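Local coordinates for Two-component system response regulator/GGDEF domain protein (Aeromonas salmonicida, PDB 3LUF) that probably makes cyclic di-GMP from two GTP through a GGDEF domain absent from this fragment, which holds its two response-regulator receiver domains, at residues Pro168-Val173 / Gln198-Ile203; Val175-Pro180 / Ala215-Gln220; Ser206-Arg211 / Phe225-Phe230. One frame throughout, in Å; residues are numbered along the deposited sequence. Where two conformers were deposited one is given.

Interaction 1 (Pro168-Val173 / Gln198-Ile203)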
loop_
_atom_site.group_PDB
_atom_site.type_symbol
_atom_site.label_atom_id
_atom_site.label_comp_id
_atom_site.label_asym_id
_atom_site.label_seq_id
_atom_site.Cartn_x
_atom_site.Cartn_y
_atom_site.Cartn_z
ATOM N N PRO B 168 -22.229 -10.232 4.635
ATOM C CA PRO B 168 -21.684 -10.138 3.279
ATOM C C PRO B 168 -21.217 -8.751 2.852
ATOM O O PRO B 168 -20.583 -8.641 1.809
ATOM C CB PRO B 168 -22.849 -10.589 2.381
ATOM C CG PRO B 168 -24.085 -10.467 3.225
ATOM C CD PRO B 168 -23.625 -10.734 4.628
ATOM N N ALA B 169 -21.492 -7.710 3.640
ATOM C CA ALA B 169 -21.020 -6.391 3.281
ATOM C C ALA B 169 -19.551 -6.202 3.673
ATOM O O ALA B 169 -18.949 -5.201 3.243
ATOM C CB ALA B 169 -21.859 -5.317 3.940
ATOM N N ILE B 170 -18.996 -7.106 4.486
ATOM C CA ILE B 170 -17.561 -6.988 4.915
ATOM C C ILE B 170 -16.736 -6.910 3.626
ATOM O O ILE B 170 -16.897 -7.768 2.750
ATOM C CB ILE B 170 -17.116 -8.163 5.800
ATOM C CG1 ILE B 170 -17.741 -8.038 7.201
ATOM C CG2 ILE B 170 -15.573 -8.216 5.913
ATOM C CD1 ILE B 170 -17.657 -9.326 8.076
ATOM N N ARG B 171 -15.886 -5.882 3.475
ATOM C CA ARG B 171 -15.130 -5.732 2.229
ATOM C C ARG B 171 -13.623 -5.886 2.409
ATOM O O ARG B 171 -12.870 -5.893 1.439
ATOM C CB ARG B 171 -15.447 -4.389 1.582
ATOM C CG ARG B 171 -14.859 -3.181 2.312
ATOM C CD ARG B 171 -15.202 -1.927 1.524
ATOM N NE ARG B 171 -16.653 -1.712 1.560
ATOM C CZ ARG B 171 -17.287 -0.766 0.872
ATOM N NH1 ARG B 171 -16.597 0.026 0.038
ATOM N NH2 ARG B 171 -18.616 -0.650 0.983
ATOM N N LEU B 172 -13.181 -5.956 3.670
ATOM C CA LEU B 172 -11.732 -6.006 3.913
ATOM C C LEU B 172 -11.503 -6.909 5.113
ATOM O O LEU B 172 -12.196 -6.813 6.119
ATOM C CB LEU B 172 -11.182 -4.593 4.143
ATOM C CG LEU B 172 -9.766 -4.521 4.763
ATOM C CD1 LEU B 172 -8.825 -4.961 3.704
ATOM C CD2 LEU B 172 -9.395 -3.131 5.254
ATOM N N VAL B 173 -10.564 -7.834 4.958
ATOM C CA VAL B 173 -10.193 -8.778 5.997
ATOM C C VAL B 173 -8.710 -8.612 6.282
ATOM O O VAL B 173 -7.896 -8.548 5.341
ATOM C CB VAL B 173 -10.422 -10.252 5.591
ATOM C CG1 VAL B 173 -10.115 -11.150 6.802
ATOM C CG2 VAL B 173 -11.843 -10.494 5.090
ATOM N N GLN B 198 -11.300 -7.611 -5.901
ATOM C CA GLN B 198 -12.227 -6.476 -5.920
ATOM C C GLN B 198 -13.454 -6.764 -5.059
ATOM O O GLN B 198 -14.117 -5.850 -4.562
ATOM C CB GLN B 198 -12.609 -6.094 -7.365
ATOM C CG GLN B 198 -13.720 -4.989 -7.498
ATOM C CD GLN B 198 -13.388 -3.691 -6.732
ATOM O OE1 GLN B 198 -14.208 -3.184 -5.960
ATOM N NE2 GLN B 198 -12.185 -3.167 -6.941
ATOM N N GLN B 199 -13.758 -8.034 -4.854
ATOM C CA GLN B 199 -14.914 -8.391 -4.049
ATOM C C GLN B 199 -14.621 -8.364 -2.556
ATOM O O GLN B 199 -15.516 -8.084 -1.748
ATOM C CB GLN B 199 -15.456 -9.758 -4.429
ATOM C CG GLN B 199 -16.156 -9.756 -5.811
ATOM C CD GLN B 199 -16.530 -11.138 -6.251
ATOM O OE1 GLN B 199 -15.700 -12.055 -6.251
ATOM N NE2 GLN B 199 -17.793 -11.312 -6.629
ATOM N N LEU B 200 -13.386 -8.699 -2.201
ATOM C CA LEU B 200 -13.005 -8.817 -0.805
ATOM C C LEU B 200 -11.507 -8.560 -0.692
ATOM O O LEU B 200 -10.724 -9.436 -1.080
ATOM C CB LEU B 200 -13.354 -10.238 -0.286
ATOM C CG LEU B 200 -13.103 -10.492 1.204
ATOM C CD1 LEU B 200 -14.010 -9.557 2.062
ATOM C CD2 LEU B 200 -13.223 -11.970 1.641
ATOM N N ALA B 201 -11.105 -7.414 -0.136
ATOM C CA ALA B 201 -9.658 -7.102 -0.007
ATOM C C ALA B 201 -9.098 -7.871 1.189
ATOM O O ALA B 201 -9.788 -8.042 2.190
ATOM C CB ALA B 201 -9.432 -5.620 0.163
ATOM N N ILE B 202 -7.882 -8.377 1.067
ATOM C CA ILE B 202 -7.274 -9.079 2.182
ATOM C C ILE B 202 -5.911 -8.492 2.416
ATOM O O ILE B 202 -5.125 -8.350 1.468
ATOM C CB ILE B 202 -7.119 -10.566 1.857
ATOM C CG1 ILE B 202 -8.501 -11.209 1.662
ATOM C CG2 ILE B 202 -6.209 -11.280 2.896
ATOM C CD1 ILE B 202 -8.379 -12.575 0.959
ATOM N N ILE B 203 -5.646 -8.094 3.662
ATOM C CA ILE B 203 -4.277 -7.743 4.070
ATOM C C ILE B 203 -3.732 -8.876 4.925
ATOM O O ILE B 203 -4.296 -9.204 5.998
ATOM C CB ILE B 203 -4.214 -6.429 4.893
ATOM C CG1 ILE B 203 -4.886 -5.283 4.097
ATOM C CG2 ILE B 203 -2.758 -6.112 5.253
ATOM C CD1 ILE B 203 -5.135 -3.961 4.929
#
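Leu-172 pairs with Ala-201 and Val-173 with Ile-202 in parallel register, with CA atoms 4.6 Å apart at the first pair. Three backbone hydrogen bonds zip the strands together. Ala-201 N gives to Arg-171 O, Val-173 N to Ala-201 O and Ile-203 N to Val-173 O. The last is 2.8 Å long and close to linear with the carbonyl, at a C=O...N angle of 166°. Leu-172 CA and Ile-202 CA add C-H...O contacts to Ala-201 O and Val-173 O, so each of these oxygens receives an N-H and a C-H.

On one face of the sheet Leu-172 reaches across with a single methyl. Its CG stands opposite the backbone N (chi1 165°), and CD1 lies 3.7 Å from Ala-201 CB. The same CD1 is 4.0 Å from Ile-203 CG1. Val-239 of helix 232-248 packs on Leu-172 on this side.

On the other face Val-173 and Leu-200 meet at an oblique angle. In the conformer given, Val-173 CG2 sits 3.8 Å from Leu-200 CD1. Leu-200 CD1 also lies 3.5 Å from Ile-170 O. Ile-202 lies on the Val-173 face and touches Val-173 lightly; Val-188 and Leu-191 of helix 184-194 pack against it.

The two strands and helix 184-194 form a beta-alpha-beta unit of the second receiver domain, a CheY-like fold. Strands 172-176 and 201-207 are neighbours in its five-stranded parallel sheet. The contact is polar along the backbone and apolar on both faces. The three hydrogen bonds satisfy peptide N-H and C=O groups in an apolar interior, so the strands can be buried between the helices packed on the two faces.

Interaction 2 (Val175-Pro180 / Ala215-Gln220). With MG (magnesium ion), chain F.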
loop_
_atom_site.group_PDB
_atom_site.type_symbol
_atom_site.label_atom_id
_atom_site.label_comp_id
_atom_site.label_asym_id
_atom_site.label_seq_id
_atom_site.Cartn_x
_atom_site.Cartn_y
_atom_site.Cartn_z
ATOM N N VAL B 175 -5.699 -10.605 8.228
ATOM C CA VAL B 175 -5.511 -12.036 8.545
ATOM C C VAL B 175 -4.157 -12.318 9.184
ATOM O O VAL B 175 -3.130 -12.129 8.571
ATOM C CB VAL B 175 -5.633 -12.901 7.259
ATOM C CG1 VAL B 175 -5.477 -14.383 7.610
ATOM C CG2 VAL B 175 -6.987 -12.690 6.615
ATOM N N ASP B 176 -4.199 -12.810 10.417
ATOM C CA ASP B 176 -3.038 -13.309 11.135
ATOM C C ASP B 176 -2.575 -14.616 10.525
ATOM O O ASP B 176 -3.380 -15.532 10.303
ATOM C CB ASP B 176 -3.461 -13.539 12.595
ATOM C CG ASP B 176 -2.345 -14.094 13.469
ATOM O OD1 ASP B 176 -1.161 -13.784 13.239
ATOM O OD2 ASP B 176 -2.691 -14.857 14.398
ATOM N N TYR B 177 -1.271 -14.747 10.293
ATOM C CA TYR B 177 -0.781 -16.002 9.779
ATOM C C TYR B 177 -0.846 -17.139 10.814
ATOM O O TYR B 177 -1.408 -18.199 10.539
ATOM C CB TYR B 177 0.619 -15.878 9.186
ATOM C CG TYR B 177 1.207 -17.243 8.919
ATOM C CD1 TYR B 177 0.841 -17.969 7.794
ATOM C CD2 TYR B 177 2.077 -17.834 9.834
ATOM C CE1 TYR B 177 1.362 -19.233 7.560
ATOM C CE2 TYR B 177 2.600 -19.107 9.608
ATOM C CZ TYR B 177 2.246 -19.790 8.476
ATOM O OH TYR B 177 2.773 -21.048 8.253
ATOM N N TYR B 178 -0.283 -16.939 12.001
ATOM C CA TYR B 178 -0.083 -18.086 12.876
ATOM C C TYR B 178 -1.294 -18.323 13.756
ATOM O O TYR B 178 -1.533 -17.596 14.716
ATOM C CB TYR B 178 1.225 -17.959 13.679
ATOM C CG TYR B 178 1.590 -19.207 14.430
ATOM C CD1 TYR B 178 1.504 -20.467 13.823
ATOM C CD2 TYR B 178 2.020 -19.139 15.756
ATOM C CE1 TYR B 178 1.835 -21.633 14.524
ATOM C CE2 TYR B 178 2.347 -20.293 16.464
ATOM C CZ TYR B 178 2.262 -21.529 15.844
ATOM O OH TYR B 178 2.596 -22.663 16.561
HETATM N N MSE B 179 -2.077 -19.326 13.379
HETATM C CA MSE B 179 -3.315 -19.658 14.080
HETATM C C MSE B 179 -3.402 -21.169 14.142
HETATM O O MSE B 179 -2.896 -21.823 13.258
HETATM C CB MSE B 179 -4.540 -19.113 13.329
HETATM C CG MSE B 179 -4.592 -17.567 13.294
HETATM SE SE MSE B 179 -6.249 -16.797 12.680
HETATM C CE MSE B 179 -6.175 -17.399 10.786
ATOM N N PRO B 180 -4.045 -21.709 15.186
ATOM C CA PRO B 180 -4.164 -23.177 15.209
ATOM C C PRO B 180 -5.136 -23.714 14.136
ATOM O O PRO B 180 -6.076 -23.003 13.717
ATOM C CB PRO B 180 -4.637 -23.476 16.640
ATOM C CG PRO B 180 -5.312 -22.159 17.134
ATOM C CD PRO B 180 -4.540 -21.062 16.422
ATOM N N ALA B 215 5.313 -12.670 0.892
ATOM C CA ALA B 215 5.308 -13.128 -0.502
ATOM C C ALA B 215 4.286 -14.249 -0.724
ATOM O O ALA B 215 3.607 -14.276 -1.738
ATOM C CB ALA B 215 6.715 -13.599 -0.930
ATOM N N ARG B 216 4.182 -15.165 0.225
ATOM C CA ARG B 216 3.259 -16.274 0.101
ATOM C C ARG B 216 1.817 -15.754 0.095
ATOM O O ARG B 216 1.006 -16.170 -0.722
ATOM C CB ARG B 216 3.456 -17.266 1.249
ATOM C CG ARG B 216 4.650 -18.218 1.080
ATOM C CD ARG B 216 4.712 -19.264 2.227
ATOM N NE ARG B 216 3.514 -20.110 2.298
ATOM C CZ ARG B 216 3.158 -20.835 3.364
ATOM N NH1 ARG B 216 3.895 -20.814 4.468
ATOM N NH2 ARG B 216 2.055 -21.575 3.339
ATOM N N TYR B 217 1.528 -14.816 0.995
ATOM C CA TYR B 217 0.227 -14.159 0.998
ATOM C C TYR B 217 -0.079 -13.517 -0.347
ATOM O O TYR B 217 -1.167 -13.708 -0.896
ATOM C CB TYR B 217 0.183 -13.077 2.070
ATOM C CG TYR B 217 -0.302 -13.467 3.450
ATOM C CD1 TYR B 217 -1.536 -14.087 3.648
ATOM C CD2 TYR B 217 0.458 -13.137 4.586
ATOM C CE1 TYR B 217 -1.968 -14.392 4.941
ATOM C CE2 TYR B 217 0.012 -13.417 5.872
ATOM C CZ TYR B 217 -1.181 -14.026 6.046
ATOM O OH TYR B 217 -1.600 -14.277 7.335
ATOM N N LEU B 218 0.864 -12.724 -0.857
ATOM C CA LEU B 218 0.681 -12.023 -2.129
ATOM C C LEU B 218 0.442 -12.974 -3.318
ATOM O O LEU B 218 -0.481 -12.749 -4.145
ATOM C CB LEU B 218 1.858 -11.053 -2.369
ATOM C CG LEU B 218 1.875 -9.852 -1.412
ATOM C CD1 LEU B 218 3.236 -9.086 -1.550
ATOM C CD2 LEU B 218 0.698 -8.923 -1.724
ATOM N N LYS B 219 1.252 -14.034 -3.394
ATOM C CA LYS B 219 1.125 -15.024 -4.460
ATOM C C LYS B 219 -0.191 -15.780 -4.388
ATOM O O LYS B 219 -0.703 -16.252 -5.418
ATOM C CB LYS B 219 2.298 -16.027 -4.437
ATOM C CG LYS B 219 3.662 -15.400 -4.707
ATOM C CD LYS B 219 3.853 -14.997 -6.150
ATOM C CE LYS B 219 5.245 -14.413 -6.326
ATOM N NZ LYS B 219 5.229 -13.371 -7.357
ATOM N N GLN B 220 -0.740 -15.880 -3.176
ATOM C CA GLN B 220 -2.038 -16.509 -2.978
ATOM C C GLN B 220 -3.228 -15.586 -3.179
ATOM O O GLN B 220 -4.362 -16.014 -3.011
ATOM C CB GLN B 220 -2.143 -17.164 -1.614
ATOM C CG GLN B 220 -1.269 -18.389 -1.478
ATOM C CD GLN B 220 -1.643 -19.511 -2.431
ATOM O OE1 GLN B 220 -2.818 -19.697 -2.804
ATOM N NE2 GLN B 220 -0.640 -20.255 -2.848
HETATM MG MG MG F . -1.723 -15.832 15.829
HETATM O O HOH W 1 0.088 -14.952 15.183
HETATM O O HOH W 2 -0.736 -16.816 17.434
HETATM O O HOH W 3 -1.981 -14.129 17.054
#
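The magnesium site of the second receiver domain lies on one side of this contact, and Tyr-217 of helix 213-219 packs against the backbone from the other. Tyr-217 OH points into the backbone between Val-175 and Tyr-177. It lies 2.9 Å from Val-175 O and 3.3 Å from Tyr-177 CB. A hydrogen bond joins this hydroxyl to Ile-205 O of the adjacent strand. Val-175 CG1 stands 3.9 Å from the same hydroxyl, and the valine and tyrosine side chains cross at a slant. Tyr-177 has its ring carbon CG opposite the backbone N (chi1 168°). This brings its OH to 4.0 Å from Arg-216 NH1, with ring and guanidinium planes 74° apart.

In the CheY-like fold the phosphoacceptor aspartate ends the third strand, and Asp-176 is the predicted one here. It carries no phosphate in this structure. Its CB points away from the helix, and OD2 binds magnesium at 2.0 Å. Tyr-178 O binds the metal at 2.1 Å, Asp-132 supplies a third protein ligand, and three waters fill the remaining positions. One of these waters also donates to Asp-176 OD1 at 2.6 Å, so both carboxylate oxygens are engaged.

Interaction 3 (Ser206-Arg211 / Phe225-Phe230)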
loop_
_atom_site.group_PDB
_atom_site.type_symbol
_atom_site.label_atom_id
_atom_site.label_comp_id
_atom_site.label_asym_id
_atom_site.label_seq_id
_atom_site.Cartn_x
_atom_site.Cartn_y
_atom_site.Cartn_z
ATOM N N SER B 206 1.862 -10.832 9.020
ATOM C CA SER B 206 2.917 -11.814 9.218
ATOM C C SER B 206 4.039 -11.226 10.065
ATOM O O SER B 206 4.272 -10.037 10.012
ATOM C CB SER B 206 3.532 -12.129 7.844
ATOM O OG SER B 206 3.338 -13.470 7.588
ATOM N N VAL B 207 4.781 -12.061 10.797
ATOM C CA VAL B 207 6.134 -11.637 11.195
ATOM C C VAL B 207 7.054 -11.933 10.006
ATOM O O VAL B 207 6.923 -12.988 9.358
ATOM C CB VAL B 207 6.626 -12.322 12.487
ATOM C CG1 VAL B 207 5.806 -11.847 13.674
ATOM C CG2 VAL B 207 6.565 -13.813 12.347
ATOM N N SER B 208 7.952 -11.014 9.665
ATOM C CA SER B 208 8.738 -11.234 8.454
ATOM C C SER B 208 10.062 -11.917 8.805
ATOM O O SER B 208 10.888 -11.351 9.523
ATOM C CB SER B 208 8.911 -9.938 7.636
ATOM O OG SER B 208 10.257 -9.539 7.518
ATOM N N ASP B 209 10.216 -13.155 8.332
ATOM C CA ASP B 209 11.405 -13.965 8.601
ATOM C C ASP B 209 11.704 -14.903 7.421
ATOM O O ASP B 209 11.207 -14.680 6.303
ATOM C CB ASP B 209 11.270 -14.712 9.948
ATOM C CG ASP B 209 10.003 -15.578 10.037
ATOM O OD1 ASP B 209 9.432 -15.944 8.993
ATOM O OD2 ASP B 209 9.569 -15.899 11.164
ATOM N N LYS B 210 12.507 -15.945 7.660
ATOM C CA LYS B 210 12.889 -16.891 6.600
ATOM C C LYS B 210 11.723 -17.623 5.898
ATOM O O LYS B 210 11.917 -18.219 4.840
ATOM C CB LYS B 210 13.953 -17.900 7.101
ATOM C CG LYS B 210 13.443 -18.950 8.089
ATOM C CD LYS B 210 14.535 -19.964 8.466
ATOM C CE LYS B 210 14.662 -21.119 7.444
ATOM N NZ LYS B 210 15.884 -21.973 7.731
ATOM N N ARG B 211 10.520 -17.583 6.482
ATOM C CA ARG B 211 9.370 -18.289 5.884
ATOM C C ARG B 211 8.750 -17.551 4.696
ATOM O O ARG B 211 7.928 -18.133 3.962
ATOM C CB ARG B 211 8.315 -18.628 6.939
ATOM C CG ARG B 211 8.765 -19.697 7.934
ATOM C CD ARG B 211 7.815 -19.760 9.112
ATOM N NE ARG B 211 7.732 -18.476 9.799
ATOM C CZ ARG B 211 6.863 -18.198 10.768
ATOM N NH1 ARG B 211 6.003 -19.121 11.190
ATOM N NH2 ARG B 211 6.862 -16.990 11.326
ATOM N N PHE B 225 0.146 -6.598 2.265
ATOM C CA PHE B 225 0.779 -7.232 3.431
ATOM C C PHE B 225 1.052 -6.187 4.492
ATOM O O PHE B 225 1.166 -4.994 4.184
ATOM C CB PHE B 225 2.110 -7.882 3.019
ATOM C CG PHE B 225 3.188 -6.878 2.684
ATOM C CD1 PHE B 225 4.131 -6.529 3.641
ATOM C CD2 PHE B 225 3.223 -6.262 1.442
ATOM C CE1 PHE B 225 5.117 -5.590 3.349
ATOM C CE2 PHE B 225 4.207 -5.292 1.142
ATOM C CZ PHE B 225 5.157 -4.982 2.122
ATOM N N LEU B 226 1.192 -6.641 5.726
ATOM C CA LEU B 226 1.554 -5.751 6.818
ATOM C C LEU B 226 2.337 -6.598 7.797
ATOM O O LEU B 226 1.840 -7.619 8.292
ATOM C CB LEU B 226 0.287 -5.156 7.443
ATOM C CG LEU B 226 0.448 -4.305 8.700
ATOM C CD1 LEU B 226 1.316 -3.135 8.365
ATOM C CD2 LEU B 226 -0.959 -3.872 9.163
ATOM N N ASN B 227 3.596 -6.232 8.025
ATOM C CA ASN B 227 4.444 -7.040 8.879
ATOM C C ASN B 227 4.362 -6.596 10.340
ATOM O O ASN B 227 4.308 -5.404 10.628
ATOM C CB ASN B 227 5.887 -7.070 8.351
ATOM C CG ASN B 227 5.993 -7.749 6.977
ATOM O OD1 ASN B 227 5.274 -8.736 6.681
ATOM N ND2 ASN B 227 6.888 -7.231 6.133
ATOM N N GLN B 228 4.289 -7.564 11.253
ATOM C CA GLN B 228 4.265 -7.280 12.698
ATOM C C GLN B 228 5.698 -7.292 13.236
ATOM O O GLN B 228 6.526 -8.053 12.742
ATOM C CB GLN B 228 3.488 -8.371 13.441
ATOM C CG GLN B 228 1.978 -8.252 13.446
ATOM C CD GLN B 228 1.314 -9.402 14.205
ATOM O OE1 GLN B 228 1.952 -10.433 14.472
ATOM N NE2 GLN B 228 0.026 -9.230 14.562
ATOM N N PRO B 229 6.017 -6.435 14.231
ATOM C CA PRO B 229 5.217 -5.340 14.798
ATOM C C PRO B 229 4.976 -4.173 13.832
ATOM O O PRO B 229 5.841 -3.875 13.014
ATOM C CB PRO B 229 6.079 -4.833 15.980
ATOM C CG PRO B 229 7.495 -5.258 15.638
ATOM C CD PRO B 229 7.291 -6.618 14.959
ATOM N N PHE B 230 3.808 -3.537 13.941
ATOM C CA PHE B 230 3.480 -2.311 13.198
ATOM C C PHE B 230 2.864 -1.259 14.117
ATOM O O PHE B 230 2.279 -1.588 15.174
ATOM C CB PHE B 230 2.532 -2.598 12.007
ATOM C CG PHE B 230 1.236 -3.283 12.410
ATOM C CD1 PHE B 230 0.154 -2.533 12.893
ATOM C CD2 PHE B 230 1.112 -4.665 12.320
ATOM C CE1 PHE B 230 -1.030 -3.160 13.273
ATOM C CE2 PHE B 230 -0.058 -5.305 12.717
ATOM C CZ PHE B 230 -1.127 -4.550 13.198
HETATM O O HOH W 4 6.310 -11.405 6.316
#
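Strands 201-207 and 224-228 form the edge pair of the second receiver domain's parallel sheet, and Ser-206 meets Asn-227 in register. Ser-206 pairs with strand 224-228 through both its N and its O. Its N gives a long 3.3 Å hydrogen bond to Leu-226 O. Its O takes a shorter one of 2.8 Å from Gln-228 N, which comes in 28° off the carbonyl plane. Asn-227 CA adds a C-H...O contact to the same oxygen.

The Asn-227 side chain lies on the Ser-206 face. Its CG is turned opposite the carbonyl carbon (chi1 -64°), which sets the amide alongside Ser-208. Ser-208 CB packs 3.7 Å from Asn-227 ND2. A water donates to Asn-227 OD1 at 2.9 Å and makes a weak bond to Val-207 O, linking the two chain segments. Asn-227 ND2 is held by Glu-234 of the second subunit.

Helix 213-219 connects the two strands, making this a beta-alpha-beta unit close to the magnesium site. On the other face Val-207 and Gln-228 touch: Val-207 CG1 is 4.2 Å from Gln-228 OE1, the glutamine being extended beyond CG. The Gln-228 side chain comes within about 5 Å of that of Asp-176, a magnesium ligand. The peptide bond before Pro-229 is cis, as at the equivalent Lys-Pro of many receiver domains.

Past strand 201-207 the loop is braced from within. Arg-211 meets the Asp-209 carboxylate with two nitrogens: NE bonds OD1, and NH2 forms a salt bridge with OD2 at 2.9 Å. Arg-211 N also reaches Asp-209 OD1, closing an Asx turn. Both donors to OD1 come from the same face of the carboxylate. In the dimer Pro-229 O accepts a hydrogen bond from Ser-208 of the second subunit.

How the interactions relate
All three contacts lie in the second receiver domain and reach one parallel sheet. Interaction 1 is core, with backbone pairing and aliphatic packing. Interaction 2 is mostly buried, with Arg-216 at its exposed edge, and it alone holds magnesium. It joins strand 172-176 to helix 213-219, which connects the two strands of interaction 3. Interaction 3 uses the far end of the same strand 201-207 as interaction 1. It is only partly buried and, unlike interaction 1, brings in water, a salt bridge and amide groups. Interactions 1 and 2 meet at Val-175, beside Ile-202 and Ile-203. Interactions 2 and 3 meet where Tyr-177 and Tyr-217 pack on Ser-206. The second subunit touches interactions 2 and 3 but not interaction 1.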